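Local coordinates for bifunctional enzyme IspD/IspF (Campylobacter jejuni, PDB 1W55), which catalyses two steps of non-mevalonate isoprenoid precursor synthesis, transferring the cytidylyl group of CTP to methylerythritol phosphate and cyclising the later phosphorylated product with release of CMP, at residues A83-D88 with L155-L160; F298-I303 with H327-D332. All coordinates share one frame; numbering follows the deposited sequence.

Contact 1: A83-D88 with L155-L160; sequences ALELID and LLKKAL
Lys157 NZ donates a hydrogen bond to Ile87 O at 3.0 Å, approaching nearly along the C=O axis with a C=O...N angle of 169°. The same NZ of Lys157 faces Leu84 O as well, at 3.4 Å. Both carbonyls belong to the type I beta turn from Leu84 to Ile87, at the end region of helix 76-84, in which Leu84 O already accepts the backbone N-H of Ile87. Beyond CG the lysine chain runs extended, with chi2 at -164°, and this reach carries it from helix 153-159 across to the turn. On the way Lys157 CG passes Leu84 CB at 4.0 Å. Glu85, its chain bent at chi2, brings OE2 to 3.7 Å from Lys157 CD, but Glu85 OE2 stays 4.1 Å from Lys157 NZ, beyond a salt bridge; any attraction between the charges is probably modest.

Both helices belong to the cytidylyltransferase domain, of the GT-A clan, where helix 76-84 packs on the parallel strands 4-9 and 50-54. Beside these polar groups, Leu84 CD1 points at the pair formed by Leu156 of helix 153-159 and Leu160, just beyond its end, touching Leu156 CG and Leu160 CD1, each at 3.8 Å; the Leu84 side chain crosses each at about a right angle. Leu156 also packs on Ile173 of helix 169-174, while Leu160 O accepts a hydrogen bond from Lys81 NZ.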
ATOM      1  N   ALA A  83     -13.104   1.599  42.915  1.00 40.72           N
ATOM      2  CA  ALA A  83     -13.717   0.745  41.891  1.00 40.66           C
ATOM      3  C   ALA A  83     -13.818  -0.713  42.336  1.00 40.90           C
ATOM      4  O   ALA A  83     -14.754  -1.417  41.948  1.00 40.45           O
ATOM      5  CB  ALA A  83     -12.959   0.854  40.575  1.00 39.42           C
ATOM      6  N   LEU A  84     -12.853  -1.167  43.135  1.00 40.62           N
ATOM      7  CA  LEU A  84     -12.879  -2.542  43.660  1.00 42.37           C
ATOM      8  C   LEU A  84     -14.103  -2.861  44.529  1.00 43.98           C
ATOM      9  O   LEU A  84     -14.552  -4.005  44.558  1.00 44.70           O
ATOM     10  CB  LEU A  84     -11.591  -2.877  44.421  1.00 40.84           C
ATOM     11  CG  LEU A  84     -10.342  -3.158  43.581  1.00 39.16           C
ATOM     12  CD1 LEU A  84      -9.091  -3.018  44.426  1.00 37.35           C
ATOM     13  CD2 LEU A  84     -10.402  -4.537  42.933  1.00 39.88           C
ATOM     14  N   GLU A  85     -14.653  -1.858  45.212  1.00 45.74           N
ATOM     15  CA  GLU A  85     -15.850  -2.058  46.034  1.00 48.81           C
ATOM     16  C   GLU A  85     -17.061  -2.460  45.184  1.00 49.94           C
ATOM     17  O   GLU A  85     -18.087  -2.897  45.716  1.00 51.74           O
ATOM     18  CB  GLU A  85     -16.152  -0.823  46.896  1.00 47.81           C
ATOM     19  CG  GLU A  85     -15.173  -0.624  48.048  1.00 53.61           C
ATOM     20  CD  GLU A  85     -15.074  -1.840  48.974  1.00 61.87           C
ATOM     21  OE1 GLU A  85     -15.990  -2.040  49.808  1.00 66.26           O
ATOM     22  OE2 GLU A  85     -14.084  -2.602  48.870  1.00 61.64           O
ATOM     23  N   LEU A  86     -16.919  -2.335  43.865  1.00 49.49           N
ATOM     24  CA  LEU A  86     -17.952  -2.745  42.922  1.00 50.01           C
ATOM     25  C   LEU A  86     -17.774  -4.207  42.461  1.00 50.01           C
ATOM     26  O   LEU A  86     -18.667  -4.783  41.831  1.00 48.98           O
ATOM     27  CB  LEU A  86     -17.965  -1.786  41.720  1.00 50.96           C
ATOM     28  CG  LEU A  86     -19.045  -0.693  41.569  1.00 54.33           C
ATOM     29  CD1 LEU A  86     -19.608  -0.159  42.897  1.00 55.00           C
ATOM     30  CD2 LEU A  86     -18.566   0.470  40.679  1.00 47.51           C
ATOM     31  N   ILE A  87     -16.632  -4.805  42.790  1.00 49.51           N
ATOM     32  CA  ILE A  87     -16.275  -6.129  42.283  1.00 50.85           C
ATOM     33  C   ILE A  87     -16.504  -7.215  43.327  1.00 53.30           C
ATOM     34  O   ILE A  87     -16.081  -7.074  44.475  1.00 53.19           O
ATOM     35  CB  ILE A  87     -14.788  -6.154  41.819  1.00 50.01           C
ATOM     36  CG1 ILE A  87     -14.478  -4.970  40.886  1.00 46.54           C
ATOM     37  CG2 ILE A  87     -14.422  -7.515  41.190  1.00 46.22           C
ATOM     38  CD1 ILE A  87     -15.321  -4.910  39.620  1.00 42.86           C
ATOM     39  N   ASP A  88     -17.167  -8.298  42.920  1.00 55.59           N
ATOM     40  CA  ASP A  88     -17.345  -9.451  43.806  1.00 58.29           C
ATOM     41  C   ASP A  88     -16.912 -10.785  43.185  1.00 57.55           C
ATOM     42  O   ASP A  88     -17.122 -11.840  43.778  1.00 58.46           O
ATOM     43  CB  ASP A  88     -18.777  -9.516  44.379  1.00 59.35           C
ATOM     44  CG  ASP A  88     -19.852  -9.654  43.303  1.00 64.13           C
ATOM     45  OD1 ASP A  88     -19.609 -10.311  42.265  1.00 68.66           O
ATOM     46  OD2 ASP A  88     -20.986  -9.141  43.422  1.00 69.80           O
ATOM     47  N   LEU A 155      -7.394 -10.102  47.773  1.00 47.71           N
ATOM     48  CA  LEU A 155      -6.028  -9.710  48.125  1.00 48.14           C
ATOM     49  C   LEU A 155      -5.685  -8.275  47.727  1.00 47.77           C
ATOM     50  O   LEU A 155      -4.984  -7.576  48.469  1.00 48.39           O
ATOM     51  CB  LEU A 155      -5.001 -10.673  47.517  1.00 47.25           C
ATOM     52  CG  LEU A 155      -4.909 -12.052  48.191  1.00 53.11           C
ATOM     53  CD1 LEU A 155      -3.841 -12.891  47.530  1.00 54.00           C
ATOM     54  CD2 LEU A 155      -4.657 -11.962  49.709  1.00 54.94           C
ATOM     55  N   LEU A 156      -6.167  -7.850  46.555  1.00 45.54           N
ATOM     56  CA  LEU A 156      -5.902  -6.507  46.054  1.00 44.22           C
ATOM     57  C   LEU A 156      -6.648  -5.485  46.904  1.00 43.12           C
ATOM     58  O   LEU A 156      -6.106  -4.428  47.222  1.00 42.22           O
ATOM     59  CB  LEU A 156      -6.263  -6.382  44.563  1.00 43.41           C
ATOM     60  CG  LEU A 156      -5.895  -5.079  43.839  1.00 42.04           C
ATOM     61  CD1 LEU A 156      -4.409  -4.780  43.959  1.00 39.19           C
ATOM     62  CD2 LEU A 156      -6.337  -5.088  42.352  1.00 35.19           C
ATOM     63  N   LYS A 157      -7.879  -5.818  47.286  1.00 43.62           N
ATOM     64  CA  LYS A 157      -8.630  -5.020  48.259  1.00 44.18           C
ATOM     65  C   LYS A 157      -7.834  -4.835  49.552  1.00 45.14           C
ATOM     66  O   LYS A 157      -7.633  -3.700  50.007  1.00 45.23           O
ATOM     67  CB  LYS A 157      -9.990  -5.652  48.560  1.00 43.22           C
ATOM     68  CG  LYS A 157     -10.989  -5.516  47.422  1.00 43.47           C
ATOM     69  CD  LYS A 157     -12.404  -5.782  47.884  1.00 47.60           C
ATOM     70  CE  LYS A 157     -13.290  -6.168  46.713  1.00 48.95           C
ATOM     71  NZ  LYS A 157     -14.737  -6.249  47.079  1.00 55.05           N
ATOM     72  N   LYS A 158      -7.356  -5.943  50.117  1.00 45.39           N
ATOM     73  CA  LYS A 158      -6.561  -5.900  51.349  1.00 47.67           C
ATOM     74  C   LYS A 158      -5.273  -5.117  51.141  1.00 46.34           C
ATOM     75  O   LYS A 158      -4.878  -4.326  51.996  1.00 46.16           O
ATOM     76  CB  LYS A 158      -6.234  -7.315  51.848  1.00 49.07           C
ATOM     77  CG  LYS A 158      -6.738  -7.614  53.258  1.00 57.45           C
ATOM     78  CD  LYS A 158      -6.572  -9.094  53.607  1.00 66.89           C
ATOM     79  CE  LYS A 158      -7.929  -9.780  53.795  1.00 71.75           C
ATOM     80  NZ  LYS A 158      -8.032 -11.049  53.010  1.00 73.82           N
ATOM     81  N   ALA A 159      -4.629  -5.337  49.995  1.00 44.57           N
ATOM     82  CA  ALA A 159      -3.393  -4.639  49.642  1.00 43.62           C
ATOM     83  C   ALA A 159      -3.517  -3.110  49.681  1.00 42.82           C
ATOM     84  O   ALA A 159      -2.525  -2.433  49.919  1.00 43.59           O
ATOM     85  CB  ALA A 159      -2.895  -5.095  48.270  1.00 42.94           C
ATOM     86  N   LEU A 160      -4.726  -2.586  49.454  1.00 42.00           N
ATOM     87  CA  LEU A 160      -4.949  -1.134  49.350  1.00 43.07           C
ATOM     88  C   LEU A 160      -5.651  -0.564  50.571  1.00 43.81           C
ATOM     89  O   LEU A 160      -6.143   0.564  50.543  1.00 44.95           O
ATOM     90  CB  LEU A 160      -5.734  -0.770  48.075  1.00 41.22           C
ATOM     91  CG  LEU A 160      -5.117  -1.186  46.736  1.00 41.84           C
ATOM     92  CD1 LEU A 160      -6.083  -0.930  45.574  1.00 40.04           C
ATOM     93  CD2 LEU A 160      -3.794  -0.470  46.520  1.00 39.77           C
TER

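Contact 2: F298-I303 with H327-D332; sequences FELINI and HTLDLD
Leu300 and Ile303 of strand 298-308 meet Leu329, at the end region of helix 318-329, and Leu331 in the loop after it, through four CD1 methyl groups. Leu331 CD1 lies 3.8 Å from Leu300 CD1 and also touches Leu300 CB at 4.0 Å, so it rests alongside the stem of that leucine as well as its end. Leu329 CD1 approaches Ile303 CD1 to 3.8 Å and Leu300 CD1 to 4.0 Å. The remaining pair, Ile303 CD1 and Leu331 CD1, is 4.0 Å apart. Leu331 crosses both strand side chains at about a right angle, whereas Leu329 meets them at a slant. In Ile303, CG1 stands beside the backbone N (chi1 -73°) and chi2 is near 153°, which extends CD1 toward the two leucines.

Leu329 and Leu331 point the same way, toward the strand, from either side of Asp330 in sequence. Asp330, with positive phi (55°), ends the helix in a Schellman motif, and Leu331 follows with an extended backbone that directs its side chain toward the strand. Strand 298-308, this helix and the parallel strand 336-341 form a beta-alpha-beta unit of the cyclodiphosphate synthase domain. Around the methyl cluster, Leu329 also packs on Leu286 and Tyr290 of helix 282-295, Leu300 and Ile303 on Val361 of strand 354-365, and Leu331 on Ile336. On the other face of the strand, Asn302 ND2 donates a hydrogen bond to Thr212 O of a second subunit. Across the interface itself everything that touches is aliphatic, so helix end and strand are joined by hydrophobic packing, without directional bonds.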
ATOM      1  N   PHE A 298     -11.832  18.427  20.239  1.00 31.55           N
ATOM      2  CA  PHE A 298     -12.374  19.105  19.072  1.00 33.61           C
ATOM      3  C   PHE A 298     -11.517  20.295  18.655  1.00 34.23           C
ATOM      4  O   PHE A 298     -10.743  20.830  19.457  1.00 36.17           O
ATOM      5  CB  PHE A 298     -13.786  19.602  19.374  1.00 32.58           C
ATOM      6  CG  PHE A 298     -14.828  18.531  19.329  1.00 36.30           C
ATOM      7  CD1 PHE A 298     -15.421  18.069  20.502  1.00 37.22           C
ATOM      8  CD2 PHE A 298     -15.216  17.978  18.119  1.00 31.27           C
ATOM      9  CE1 PHE A 298     -16.385  17.086  20.449  1.00 40.92           C
ATOM     10  CE2 PHE A 298     -16.185  17.002  18.060  1.00 32.36           C
ATOM     11  CZ  PHE A 298     -16.770  16.547  19.211  1.00 35.62           C
ATOM     12  N   GLU A 299     -11.701  20.727  17.412  1.00 32.90           N
ATOM     13  CA  GLU A 299     -10.960  21.836  16.836  1.00 33.29           C
ATOM     14  C   GLU A 299     -11.873  22.550  15.829  1.00 32.27           C
ATOM     15  O   GLU A 299     -12.601  21.899  15.079  1.00 32.30           O
ATOM     16  CB  GLU A 299      -9.726  21.270  16.128  1.00 33.78           C
ATOM     17  CG  GLU A 299      -8.801  22.296  15.516  1.00 40.60           C
ATOM     18  CD  GLU A 299      -7.549  21.669  14.914  1.00 48.43           C
ATOM     19  OE1 GLU A 299      -7.395  20.420  14.992  1.00 45.71           O
ATOM     20  OE2 GLU A 299      -6.729  22.434  14.351  1.00 48.24           O
ATOM     21  N   LEU A 300     -11.827  23.880  15.815  1.00 30.67           N
ATOM     22  CA  LEU A 300     -12.632  24.670  14.896  1.00 31.95           C
ATOM     23  C   LEU A 300     -12.138  24.598  13.450  1.00 31.36           C
ATOM     24  O   LEU A 300     -10.940  24.635  13.191  1.00 31.55           O
ATOM     25  CB  LEU A 300     -12.699  26.133  15.354  1.00 31.08           C
ATOM     26  CG  LEU A 300     -13.752  26.490  16.417  1.00 32.09           C
ATOM     27  CD1 LEU A 300     -13.406  27.822  17.074  1.00 26.75           C
ATOM     28  CD2 LEU A 300     -15.166  26.541  15.841  1.00 30.78           C
ATOM     29  N   ILE A 301     -13.074  24.501  12.514  1.00 30.05           N
ATOM     30  CA  ILE A 301     -12.733  24.640  11.105  1.00 29.53           C
ATOM     31  C   ILE A 301     -13.025  26.065  10.685  1.00 29.03           C
ATOM     32  O   ILE A 301     -12.167  26.722  10.094  1.00 29.94           O
ATOM     33  CB  ILE A 301     -13.507  23.632  10.208  1.00 30.18           C
ATOM     34  CG1 ILE A 301     -12.981  22.205  10.424  1.00 29.14           C
ATOM     35  CG2 ILE A 301     -13.393  24.035   8.739  1.00 26.73           C
ATOM     36  CD1 ILE A 301     -13.810  21.133   9.731  1.00 25.84           C
ATOM     37  N   ASN A 302     -14.224  26.563  10.989  1.00 27.01           N
ATOM     38  CA  ASN A 302     -14.559  27.926  10.577  1.00 27.10           C
ATOM     39  C   ASN A 302     -15.720  28.490  11.353  1.00 28.53           C
ATOM     40  O   ASN A 302     -16.434  27.747  12.025  1.00 29.12           O
ATOM     41  CB  ASN A 302     -14.843  28.006   9.067  1.00 27.27           C
ATOM     42  CG  ASN A 302     -16.258  27.541   8.702  1.00 27.39           C
ATOM     43  OD1 ASN A 302     -16.627  26.396   8.948  1.00 27.80           O
ATOM     44  ND2 ASN A 302     -17.053  28.440   8.128  1.00 25.69           N
ATOM     45  N   ILE A 303     -15.890  29.809  11.245  1.00 28.86           N
ATOM     46  CA  ILE A 303     -16.937  30.548  11.917  1.00 28.76           C
ATOM     47  C   ILE A 303     -17.613  31.463  10.904  1.00 29.79           C
ATOM     48  O   ILE A 303     -16.937  32.164  10.142  1.00 28.01           O
ATOM     49  CB  ILE A 303     -16.334  31.395  13.051  1.00 29.67           C
ATOM     50  CG1 ILE A 303     -15.923  30.504  14.222  1.00 29.47           C
ATOM     51  CG2 ILE A 303     -17.309  32.504  13.518  1.00 29.21           C
ATOM     52  CD1 ILE A 303     -14.781  31.091  15.037  1.00 27.06           C
ATOM     53  N   HIS A 327      -7.508  36.040  16.925  1.00 40.02           N
ATOM     54  CA  HIS A 327      -6.446  36.185  17.926  1.00 41.21           C
ATOM     55  C   HIS A 327      -6.852  35.538  19.255  1.00 38.91           C
ATOM     56  O   HIS A 327      -6.082  34.784  19.834  1.00 37.21           O
ATOM     57  CB  HIS A 327      -6.084  37.672  18.116  1.00 41.61           C
ATOM     58  CG  HIS A 327      -5.141  37.928  19.254  1.00 54.25           C
ATOM     59  ND1 HIS A 327      -5.568  38.358  20.494  1.00 60.05           N
ATOM     60  CD2 HIS A 327      -3.791  37.810  19.341  1.00 60.54           C
ATOM     61  CE1 HIS A 327      -4.523  38.494  21.294  1.00 63.46           C
ATOM     62  NE2 HIS A 327      -3.434  38.168  20.620  1.00 61.14           N
ATOM     63  N   THR A 328      -8.071  35.835  19.706  1.00 38.21           N
ATOM     64  CA  THR A 328      -8.667  35.219  20.893  1.00 36.67           C
ATOM     65  C   THR A 328      -8.667  33.681  20.826  1.00 36.91           C
ATOM     66  O   THR A 328      -8.377  33.008  21.819  1.00 37.06           O
ATOM     67  CB  THR A 328     -10.131  35.720  21.039  1.00 37.39           C
ATOM     68  OG1 THR A 328     -10.142  37.116  21.352  1.00 36.34           O
ATOM     69  CG2 THR A 328     -10.865  35.043  22.226  1.00 32.13           C
ATOM     70  N   LEU A 329      -9.015  33.129  19.665  1.00 35.95           N
ATOM     71  CA  LEU A 329      -9.180  31.679  19.556  1.00 37.04           C
ATOM     72  C   LEU A 329      -7.951  31.001  18.979  1.00 37.94           C
ATOM     73  O   LEU A 329      -7.939  29.785  18.827  1.00 39.35           O
ATOM     74  CB  LEU A 329     -10.441  31.324  18.743  1.00 35.39           C
ATOM     75  CG  LEU A 329     -11.775  31.831  19.307  1.00 35.26           C
ATOM     76  CD1 LEU A 329     -12.913  31.556  18.330  1.00 30.49           C
ATOM     77  CD2 LEU A 329     -12.068  31.208  20.694  1.00 31.12           C
ATOM     78  N   ASP A 330      -6.918  31.787  18.677  1.00 40.07           N
ATOM     79  CA  ASP A 330      -5.685  31.274  18.076  1.00 42.90           C
ATOM     80  C   ASP A 330      -5.993  30.490  16.783  1.00 43.02           C
ATOM     81  O   ASP A 330      -5.540  29.354  16.579  1.00 43.21           O
ATOM     82  CB  ASP A 330      -4.859  30.466  19.104  1.00 43.73           C
ATOM     83  CG  ASP A 330      -3.481  30.062  18.576  1.00 49.87           C
ATOM     84  OD1 ASP A 330      -2.922  30.769  17.704  1.00 53.56           O
ATOM     85  OD2 ASP A 330      -2.885  29.036  18.971  1.00 54.17           O
ATOM     86  N   LEU A 331      -6.782  31.131  15.923  1.00 42.18           N
ATOM     87  CA  LEU A 331      -7.174  30.591  14.626  1.00 41.52           C
ATOM     88  C   LEU A 331      -6.629  31.468  13.514  1.00 41.25           C
ATOM     89  O   LEU A 331      -6.432  32.669  13.705  1.00 41.47           O
ATOM     90  CB  LEU A 331      -8.695  30.585  14.502  1.00 40.92           C
ATOM     91  CG  LEU A 331      -9.519  29.592  15.313  1.00 42.17           C
ATOM     92  CD1 LEU A 331     -10.987  29.711  14.902  1.00 41.36           C
ATOM     93  CD2 LEU A 331      -9.001  28.165  15.114  1.00 43.24           C
ATOM     94  N   ASP A 332      -6.399  30.878  12.350  1.00 39.99           N
ATOM     95  CA  ASP A 332      -6.053  31.673  11.189  1.00 40.73           C
ATOM     96  C   ASP A 332      -7.259  32.530  10.794  1.00 39.79           C
ATOM     97  O   ASP A 332      -8.412  32.063  10.803  1.00 38.85           O
ATOM     98  CB  ASP A 332      -5.602  30.783  10.037  1.00 42.00           C
ATOM     99  CG  ASP A 332      -4.146  30.347  10.173  1.00 49.39           C
ATOM    100  OD1 ASP A 332      -3.240  31.222  10.241  1.00 59.10           O
ATOM    101  OD2 ASP A 332      -3.809  29.155  10.222  1.00 50.31           O
TER

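In the fold
The two contacts lie on opposite sides of the chain's centre, their own centres 45 Å apart, and share no element: contact 1 belongs to the cytidylyltransferase part and contact 2 to the cyclodiphosphate synthase part. Both are largely buried and both use the residues where a helix gives way to a turn or loop. In contact 1 a helix end and its turn meet the end of another helix, and a leucine core is edged by a lysine and an exposed glutamate; a lysine bond to a backbone carbonyl accompanies the packing. Contact 2 sets a helix end against a sheet strand within one beta-alpha-beta unit and is wholly apolar. A neighbouring subunit reaches the segments of contact 2, whereas those of contact 1 touch no other chain.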